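Local coordinates for putative ABC-transporter ATP-binding protein (Alicyclobacillus acidocaldarius, PDB 1Z47) that probably binds and hydrolyses ATP to power sulfate import, as the nucleotide-binding subunit of an ABC transporter, at residues B[60-74]-B[80-93]. Numbering follows the deposited sequence.
Sequences LIAGLERPTKGDVWI and TDLPPQKRNVGLVF
The carbonyl oxygen of L60 is gripped twice: R87 NH1 donates to L60 O at 2.8 Å, and a water that accepts from R87 NH2 donates a second hydrogen bond to L60 O and another to E65 O. A weak bond from R87 NH1 to I61 O adds to the hold on the C-terminal carbonyls of helix 54-62, where a positive charge should suit the helix dipole. NE and NH2 together hydrogen-bond L82 O of R87's own loop, a side-on grip of two nitrogens on one oxygen. The side chain reaches the helix end because it is extended from CG to NE (chi2 -172°, chi3 -179°). G63 CA lies 3.4 Å from R87 CZ, over the centre of one face; a side chain there would strike the guanidinium, and the positive phi (101°) favours glycine too. A leucine in place of R87 would probably leave L60 O to the water and the 82-87 loop less tied to the helix end.

Helix 54-62 begins within the probable Walker A P-loop; its C-terminal end and the antiparallel β-subdomain of the ABC ATPase fold here meet the segment leading into strand 89-93, outermost in the core sheet. In the β-subdomain, T80 OG1 donates to the anti lone pair of D71 OD2 (2.8 Å) and accepts from V72 N (2.9 Å), as a hydroxyl can. Beside the core sheet, apolar side chains suit a water-poor interface: I74 CD1 meets V89 CG1, and L64 CD1 touches F93 CE2.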
ATOM      1  N   LEU B  60      20.422  15.763   1.113  1.00 43.72           N
ATOM      2  CA  LEU B  60      21.731  16.115   1.693  1.00 48.47           C
ATOM      3  C   LEU B  60      22.802  15.184   1.122  1.00 48.61           C
ATOM      4  O   LEU B  60      23.963  15.571   1.003  1.00 48.98           O
ATOM      5  CB  LEU B  60      21.743  15.957   3.220  1.00 48.85           C
ATOM      6  CG  LEU B  60      21.607  17.129   4.199  1.00 51.90           C
ATOM      7  CD1 LEU B  60      22.391  18.333   3.692  1.00 55.01           C
ATOM      8  CD2 LEU B  60      20.167  17.490   4.393  1.00 52.77           C
ATOM      9  N   ILE B  61      22.415  13.950   0.798  1.00 47.72           N
ATOM     10  CA  ILE B  61      23.355  12.991   0.227  1.00 50.08           C
ATOM     11  C   ILE B  61      23.618  13.364  -1.240  1.00 52.47           C
ATOM     12  O   ILE B  61      24.732  13.186  -1.760  1.00 50.82           O
ATOM     13  CB  ILE B  61      22.801  11.551   0.272  1.00 48.77           C
ATOM     14  CG1 ILE B  61      22.576  11.108   1.717  1.00 50.11           C
ATOM     15  CG2 ILE B  61      23.782  10.597  -0.412  1.00 52.37           C
ATOM     16  CD1 ILE B  61      21.921   9.730   1.842  1.00 48.90           C
ATOM     17  N   ALA B  62      22.590  13.891  -1.902  1.00 49.93           N
ATOM     18  CA  ALA B  62      22.706  14.288  -3.307  1.00 47.78           C
ATOM     19  C   ALA B  62      23.506  15.577  -3.483  1.00 50.87           C
ATOM     20  O   ALA B  62      24.183  15.775  -4.489  1.00 52.12           O
ATOM     21  CB  ALA B  62      21.316  14.460  -3.916  1.00 48.12           C
ATOM     22  N   GLY B  63      23.430  16.459  -2.499  1.00 49.28           N
ATOM     23  CA  GLY B  63      24.136  17.713  -2.602  1.00 48.22           C
ATOM     24  C   GLY B  63      23.138  18.769  -3.002  1.00 47.57           C
ATOM     25  O   GLY B  63      23.490  19.919  -3.194  1.00 44.35           O
ATOM     26  N   LEU B  64      21.875  18.367  -3.124  1.00 49.74           N
ATOM     27  CA  LEU B  64      20.818  19.307  -3.488  1.00 52.15           C
ATOM     28  C   LEU B  64      20.571  20.258  -2.325  1.00 52.99           C
ATOM     29  O   LEU B  64      20.010  21.333  -2.497  1.00 51.89           O
ATOM     30  CB  LEU B  64      19.535  18.551  -3.840  1.00 51.31           C
ATOM     31  CG  LEU B  64      19.623  17.838  -5.193  1.00 54.39           C
ATOM     32  CD1 LEU B  64      18.506  16.807  -5.323  1.00 55.57           C
ATOM     33  CD2 LEU B  64      19.555  18.889  -6.315  1.00 49.78           C
ATOM     34  N   GLU B  65      21.001  19.837  -1.137  1.00 55.25           N
ATOM     35  CA  GLU B  65      20.871  20.631   0.081  1.00 58.41           C
ATOM     36  C   GLU B  65      22.213  20.556   0.788  1.00 54.91           C
ATOM     37  O   GLU B  65      22.951  19.588   0.619  1.00 52.75           O
ATOM     38  CB  GLU B  65      19.796  20.045   0.999  1.00 60.43           C
ATOM     39  CG  GLU B  65      18.387  20.114   0.446  1.00 70.94           C
ATOM     40  CD  GLU B  65      17.822  21.519   0.470  1.00 76.51           C
ATOM     41  OE1 GLU B  65      16.693  21.713  -0.031  1.00 80.15           O
ATOM     42  OE2 GLU B  65      18.503  22.430   0.994  1.00 80.01           O
ATOM     43  N   ARG B  66      22.522  21.573   1.583  1.00 58.53           N
ATOM     44  CA  ARG B  66      23.779  21.590   2.315  1.00 59.52           C
ATOM     45  C   ARG B  66      23.505  21.734   3.811  1.00 58.05           C
ATOM     46  O   ARG B  66      22.663  22.536   4.221  1.00 55.78           O
ATOM     47  CB  ARG B  66      24.645  22.750   1.837  1.00 63.88           C
ATOM     48  CG  ARG B  66      26.125  22.445   1.866  1.00 71.94           C
ATOM     49  CD  ARG B  66      26.648  22.137   0.463  1.00 74.61           C
ATOM     50  NE  ARG B  66      26.658  23.322  -0.398  1.00 74.87           N
ATOM     51  CZ  ARG B  66      27.128  23.336  -1.643  1.00 75.69           C
ATOM     52  NH1 ARG B  66      27.628  22.226  -2.173  1.00 75.97           N
ATOM     53  NH2 ARG B  66      27.099  24.453  -2.359  1.00 72.55           N
ATOM     54  N   PRO B  67      24.226  20.966   4.646  1.00 56.78           N
ATOM     55  CA  PRO B  67      24.046  21.015   6.105  1.00 59.95           C
ATOM     56  C   PRO B  67      24.475  22.327   6.763  1.00 60.71           C
ATOM     57  O   PRO B  67      25.467  22.935   6.366  1.00 61.29           O
ATOM     58  CB  PRO B  67      24.866  19.821   6.595  1.00 60.67           C
ATOM     59  CG  PRO B  67      25.980  19.738   5.584  1.00 59.11           C
ATOM     60  CD  PRO B  67      25.264  19.988   4.270  1.00 57.58           C
ATOM     61  N   THR B  68      23.706  22.761   7.759  1.00 61.01           N
ATOM     62  CA  THR B  68      23.995  23.992   8.496  1.00 63.07           C
ATOM     63  C   THR B  68      25.131  23.705   9.478  1.00 64.08           C
ATOM     64  O   THR B  68      25.814  24.620   9.943  1.00 66.77           O
ATOM     65  CB  THR B  68      22.765  24.482   9.310  1.00 63.58           C
ATOM     66  OG1 THR B  68      21.638  24.648   8.444  1.00 57.64           O
ATOM     67  CG2 THR B  68      23.069  25.816   9.977  1.00 63.88           C
ATOM     68  N   LYS B  69      25.303  22.425   9.796  1.00 64.20           N
ATOM     69  CA  LYS B  69      26.342  21.938  10.704  1.00 63.02           C
ATOM     70  C   LYS B  69      26.508  20.452  10.418  1.00 61.27           C
ATOM     71  O   LYS B  69      25.586  19.799   9.922  1.00 61.70           O
ATOM     72  CB  LYS B  69      25.931  22.124  12.172  1.00 65.07           C
ATOM     73  CG  LYS B  69      25.840  23.571  12.621  1.00 72.31           C
ATOM     74  CD  LYS B  69      25.142  23.698  13.969  1.00 73.88           C
ATOM     75  CE  LYS B  69      24.770  25.151  14.252  1.00 75.01           C
ATOM     76  NZ  LYS B  69      23.909  25.298  15.466  1.00 73.38           N
ATOM     77  N   GLY B  70      27.675  19.911  10.731  1.00 58.37           N
ATOM     78  CA  GLY B  70      27.914  18.503  10.479  1.00 55.91           C
ATOM     79  C   GLY B  70      28.413  18.294   9.069  1.00 53.07           C
ATOM     80  O   GLY B  70      28.426  19.221   8.266  1.00 52.42           O
ATOM     81  N   ASP B  71      28.832  17.077   8.754  1.00 54.58           N
ATOM     82  CA  ASP B  71      29.342  16.806   7.419  1.00 54.80           C
ATOM     83  C   ASP B  71      28.829  15.497   6.835  1.00 52.76           C
ATOM     84  O   ASP B  71      28.389  14.607   7.562  1.00 49.83           O
ATOM     85  CB  ASP B  71      30.879  16.786   7.425  1.00 57.35           C
ATOM     86  CG  ASP B  71      31.488  18.150   7.740  1.00 60.10           C
ATOM     87  OD1 ASP B  71      31.767  18.427   8.926  1.00 56.43           O
ATOM     88  OD2 ASP B  71      31.675  18.952   6.793  1.00 63.67           O
ATOM     89  N   VAL B  72      28.902  15.391   5.511  1.00 55.72           N
ATOM     90  CA  VAL B  72      28.470  14.193   4.803  1.00 56.01           C
ATOM     91  C   VAL B  72      29.645  13.565   4.067  1.00 56.65           C
ATOM     92  O   VAL B  72      30.348  14.229   3.309  1.00 55.14           O
ATOM     93  CB  VAL B  72      27.347  14.503   3.783  1.00 57.41           C
ATOM     94  CG1 VAL B  72      27.729  15.702   2.930  1.00 55.13           C
ATOM     95  CG2 VAL B  72      27.095  13.272   2.907  1.00 55.49           C
ATOM     96  N   TRP B  73      29.839  12.275   4.293  1.00 57.92           N
ATOM     97  CA  TRP B  73      30.926  11.547   3.677  1.00 58.62           C
ATOM     98  C   TRP B  73      30.418  10.459   2.754  1.00 60.30           C
ATOM     99  O   TRP B  73      29.393   9.831   3.023  1.00 60.64           O
ATOM    100  CB  TRP B  73      31.790  10.914   4.761  1.00 63.78           C
ATOM    101  CG  TRP B  73      32.558  11.899   5.548  1.00 68.35           C
ATOM    102  CD1 TRP B  73      32.065  12.950   6.265  1.00 70.15           C
ATOM    103  CD2 TRP B  73      33.976  11.953   5.672  1.00 70.46           C
ATOM    104  NE1 TRP B  73      33.097  13.663   6.831  1.00 72.78           N
ATOM    105  CE2 TRP B  73      34.282  13.071   6.481  1.00 72.89           C
ATOM    106  CE3 TRP B  73      35.022  11.164   5.176  1.00 71.25           C
ATOM    107  CZ2 TRP B  73      35.594  13.420   6.806  1.00 74.17           C
ATOM    108  CZ3 TRP B  73      36.325  11.510   5.497  1.00 73.85           C
ATOM    109  CH2 TRP B  73      36.599  12.631   6.306  1.00 74.14           C
ATOM    110  N   ILE B  74      31.155  10.237   1.671  1.00 59.93           N
ATOM    111  CA  ILE B  74      30.825   9.214   0.693  1.00 59.46           C
ATOM    112  C   ILE B  74      32.128   8.565   0.232  1.00 61.98           C
ATOM    113  O   ILE B  74      32.993   9.233  -0.331  1.00 62.56           O
ATOM    114  CB  ILE B  74      30.084   9.807  -0.536  1.00 54.84           C
ATOM    115  CG1 ILE B  74      28.712  10.349  -0.112  1.00 55.99           C
ATOM    116  CG2 ILE B  74      29.887   8.726  -1.584  1.00 52.52           C
ATOM    117  CD1 ILE B  74      27.908  11.010  -1.233  1.00 44.58           C
ATOM    118  N   THR B  80      30.754  17.265   1.792  1.00 61.89           N
ATOM    119  CA  THR B  80      29.818  18.263   2.292  1.00 62.05           C
ATOM    120  C   THR B  80      29.602  19.481   1.412  1.00 65.20           C
ATOM    121  O   THR B  80      28.470  19.916   1.216  1.00 65.67           O
ATOM    122  CB  THR B  80      30.239  18.795   3.663  1.00 57.86           C
ATOM    123  OG1 THR B  80      30.410  17.705   4.572  1.00 57.79           O
ATOM    124  CG2 THR B  80      29.179  19.748   4.195  1.00 52.76           C
ATOM    125  N   ASP B  81      30.688  20.041   0.891  1.00 70.05           N
ATOM    126  CA  ASP B  81      30.589  21.239   0.070  1.00 72.04           C
ATOM    127  C   ASP B  81      30.701  21.019  -1.438  1.00 72.98           C
ATOM    128  O   ASP B  81      30.919  21.964  -2.199  1.00 72.98           O
ATOM    129  CB  ASP B  81      31.630  22.256   0.545  1.00 75.39           C
ATOM    130  CG  ASP B  81      31.399  22.692   1.989  1.00 78.77           C
ATOM    131  OD1 ASP B  81      32.304  23.318   2.582  1.00 79.51           O
ATOM    132  OD2 ASP B  81      30.304  22.409   2.532  1.00 80.20           O
ATOM    133  N   LEU B  82      30.528  19.782  -1.881  1.00 72.45           N
ATOM    134  CA  LEU B  82      30.604  19.507  -3.308  1.00 73.59           C
ATOM    135  C   LEU B  82      29.203  19.442  -3.911  1.00 73.85           C
ATOM    136  O   LEU B  82      28.267  18.960  -3.267  1.00 72.73           O
ATOM    137  CB  LEU B  82      31.341  18.187  -3.551  1.00 73.31           C
ATOM    138  CG  LEU B  82      32.782  18.166  -3.037  1.00 74.16           C
ATOM    139  CD1 LEU B  82      33.368  16.772  -3.173  1.00 72.68           C
ATOM    140  CD2 LEU B  82      33.600  19.191  -3.810  1.00 74.45           C
ATOM    141  N   PRO B  83      29.032  19.957  -5.145  1.00 73.91           N
ATOM    142  CA  PRO B  83      27.721  19.929  -5.804  1.00 72.93           C
ATOM    143  C   PRO B  83      27.329  18.510  -6.243  1.00 70.69           C
ATOM    144  O   PRO B  83      28.157  17.599  -6.268  1.00 66.78           O
ATOM    145  CB  PRO B  83      27.909  20.881  -6.986  1.00 73.10           C
ATOM    146  CG  PRO B  83      29.359  20.724  -7.309  1.00 74.24           C
ATOM    147  CD  PRO B  83      29.992  20.744  -5.939  1.00 74.28           C
ATOM    148  N   PRO B  84      26.053  18.306  -6.589  1.00 71.08           N
ATOM    149  CA  PRO B  84      25.572  16.990  -7.022  1.00 70.54           C
ATOM    150  C   PRO B  84      26.434  16.389  -8.127  1.00 70.60           C
ATOM    151  O   PRO B  84      26.803  15.213  -8.078  1.00 68.39           O
ATOM    152  CB  PRO B  84      24.155  17.291  -7.501  1.00 70.62           C
ATOM    153  CG  PRO B  84      23.746  18.433  -6.629  1.00 72.41           C
ATOM    154  CD  PRO B  84      24.974  19.304  -6.654  1.00 72.39           C
ATOM    155  N   GLN B  85      26.741  17.210  -9.126  1.00 71.26           N
ATOM    156  CA  GLN B  85      27.550  16.793 -10.269  1.00 73.01           C
ATOM    157  C   GLN B  85      28.916  16.250  -9.832  1.00 72.47           C
ATOM    158  O   GLN B  85      29.469  15.347 -10.466  1.00 72.16           O
ATOM    159  CB  GLN B  85      27.765  17.986 -11.201  1.00 75.63           C
ATOM    160  CG  GLN B  85      28.681  19.043 -10.596  1.00 81.59           C
ATOM    161  CD  GLN B  85      28.854  20.263 -11.475  1.00 83.39           C
ATOM    162  OE1 GLN B  85      27.908  21.022 -11.691  1.00 85.74           O
ATOM    163  NE2 GLN B  85      30.065  20.460 -11.986  1.00 83.87           N
ATOM    164  N   LYS B  86      29.440  16.807  -8.742  1.00 69.72           N
ATOM    165  CA  LYS B  86      30.744  16.432  -8.206  1.00 66.31           C
ATOM    166  C   LYS B  86      30.742  15.179  -7.330  1.00 64.45           C
ATOM    167  O   LYS B  86      31.803  14.722  -6.882  1.00 62.35           O
ATOM    168  CB  LYS B  86      31.316  17.615  -7.414  1.00 67.50           C
ATOM    169  CG  LYS B  86      32.718  17.406  -6.849  1.00 68.63           C
ATOM    170  CD  LYS B  86      33.743  17.101  -7.942  1.00 67.44           C
ATOM    171  CE  LYS B  86      35.167  17.192  -7.396  1.00 66.74           C
ATOM    172  NZ  LYS B  86      35.523  18.593  -6.990  1.00 64.20           N
ATOM    173  N   ARG B  87      29.567  14.614  -7.080  1.00 59.09           N
ATOM    174  CA  ARG B  87      29.500  13.421  -6.246  1.00 58.66           C
ATOM    175  C   ARG B  87      29.286  12.179  -7.095  1.00 59.08           C
ATOM    176  O   ARG B  87      28.754  12.253  -8.203  1.00 60.83           O
ATOM    177  CB  ARG B  87      28.382  13.560  -5.202  1.00 60.27           C
ATOM    178  CG  ARG B  87      28.483  14.833  -4.360  1.00 59.70           C
ATOM    179  CD  ARG B  87      27.479  14.857  -3.208  1.00 59.93           C
ATOM    180  NE  ARG B  87      27.570  16.094  -2.430  1.00 60.73           N
ATOM    181  CZ  ARG B  87      26.945  16.306  -1.272  1.00 63.15           C
ATOM    182  NH1 ARG B  87      26.175  15.360  -0.741  1.00 61.57           N
ATOM    183  NH2 ARG B  87      27.097  17.463  -0.639  1.00 59.96           N
ATOM    184  N   ASN B  88      29.709  11.035  -6.574  1.00 60.61           N
ATOM    185  CA  ASN B  88      29.578   9.773  -7.294  1.00 62.64           C
ATOM    186  C   ASN B  88      28.194   9.175  -7.024  1.00 59.91           C
ATOM    187  O   ASN B  88      28.075   8.034  -6.568  1.00 60.30           O
ATOM    188  CB  ASN B  88      30.673   8.815  -6.820  1.00 66.91           C
ATOM    189  CG  ASN B  88      31.280   8.004  -7.951  1.00 71.31           C
ATOM    190  OD1 ASN B  88      30.726   6.991  -8.377  1.00 71.90           O
ATOM    191  ND2 ASN B  88      32.433   8.452  -8.445  1.00 75.17           N
ATOM    192  N   VAL B  89      27.153   9.942  -7.326  1.00 57.24           N
ATOM    193  CA  VAL B  89      25.785   9.496  -7.068  1.00 54.47           C
ATOM    194  C   VAL B  89      24.845   9.690  -8.254  1.00 52.69           C
ATOM    195  O   VAL B  89      24.933  10.682  -8.972  1.00 53.24           O
ATOM    196  CB  VAL B  89      25.199  10.255  -5.871  1.00 51.95           C
ATOM    197  CG1 VAL B  89      26.109  10.106  -4.661  1.00 53.59           C
ATOM    198  CG2 VAL B  89      25.029  11.719  -6.226  1.00 55.39           C
ATOM    199  N   GLY B  90      23.936   8.740  -8.446  1.00 48.70           N
ATOM    200  CA  GLY B  90      22.988   8.839  -9.540  1.00 49.63           C
ATOM    201  C   GLY B  90      21.590   9.070  -8.994  1.00 48.28           C
ATOM    202  O   GLY B  90      21.256   8.543  -7.941  1.00 46.56           O
ATOM    203  N   LEU B  91      20.774   9.839  -9.709  1.00 47.03           N
ATOM    204  CA  LEU B  91      19.417  10.140  -9.262  1.00 51.01           C
ATOM    205  C   LEU B  91      18.265   9.511 -10.051  1.00 51.29           C
ATOM    206  O   LEU B  91      18.222   9.574 -11.279  1.00 51.93           O
ATOM    207  CB  LEU B  91      19.219  11.652  -9.253  1.00 52.69           C
ATOM    208  CG  LEU B  91      19.942  12.505  -8.208  1.00 56.53           C
ATOM    209  CD1 LEU B  91      21.269  11.898  -7.812  1.00 56.60           C
ATOM    210  CD2 LEU B  91      20.121  13.899  -8.780  1.00 55.84           C
ATOM    211  N   VAL B  92      17.329   8.911  -9.323  1.00 50.75           N
ATOM    212  CA  VAL B  92      16.118   8.321  -9.907  1.00 52.03           C
ATOM    213  C   VAL B  92      15.007   9.001  -9.092  1.00 52.29           C
ATOM    214  O   VAL B  92      14.481   8.446  -8.117  1.00 47.14           O
ATOM    215  CB  VAL B  92      16.053   6.785  -9.703  1.00 55.31           C
ATOM    216  CG1 VAL B  92      14.885   6.209 -10.492  1.00 53.32           C
ATOM    217  CG2 VAL B  92      17.367   6.132 -10.139  1.00 54.26           C
ATOM    218  N   PHE B  93      14.697  10.233  -9.476  1.00 54.52           N
ATOM    219  CA  PHE B  93      13.699  11.044  -8.776  1.00 62.19           C
ATOM    220  C   PHE B  93      12.363  11.190  -9.495  1.00 67.13           C
ATOM    221  O   PHE B  93      12.274  11.046 -10.715  1.00 66.49           O
ATOM    222  CB  PHE B  93      14.260  12.453  -8.535  1.00 60.27           C
ATOM    223  CG  PHE B  93      15.221  12.554  -7.376  1.00 60.72           C
ATOM    224  CD1 PHE B  93      16.023  11.474  -7.005  1.00 57.49           C
ATOM    225  CD2 PHE B  93      15.363  13.766  -6.691  1.00 60.66           C
ATOM    226  CE1 PHE B  93      16.954  11.598  -5.970  1.00 57.37           C
ATOM    227  CE2 PHE B  93      16.291  13.902  -5.651  1.00 58.89           C
ATOM    228  CZ  PHE B  93      17.088  12.814  -5.294  1.00 60.03           C
TER
HETATM  229  O   HOH W   1      24.986  18.143   1.455  1.00 49.69           O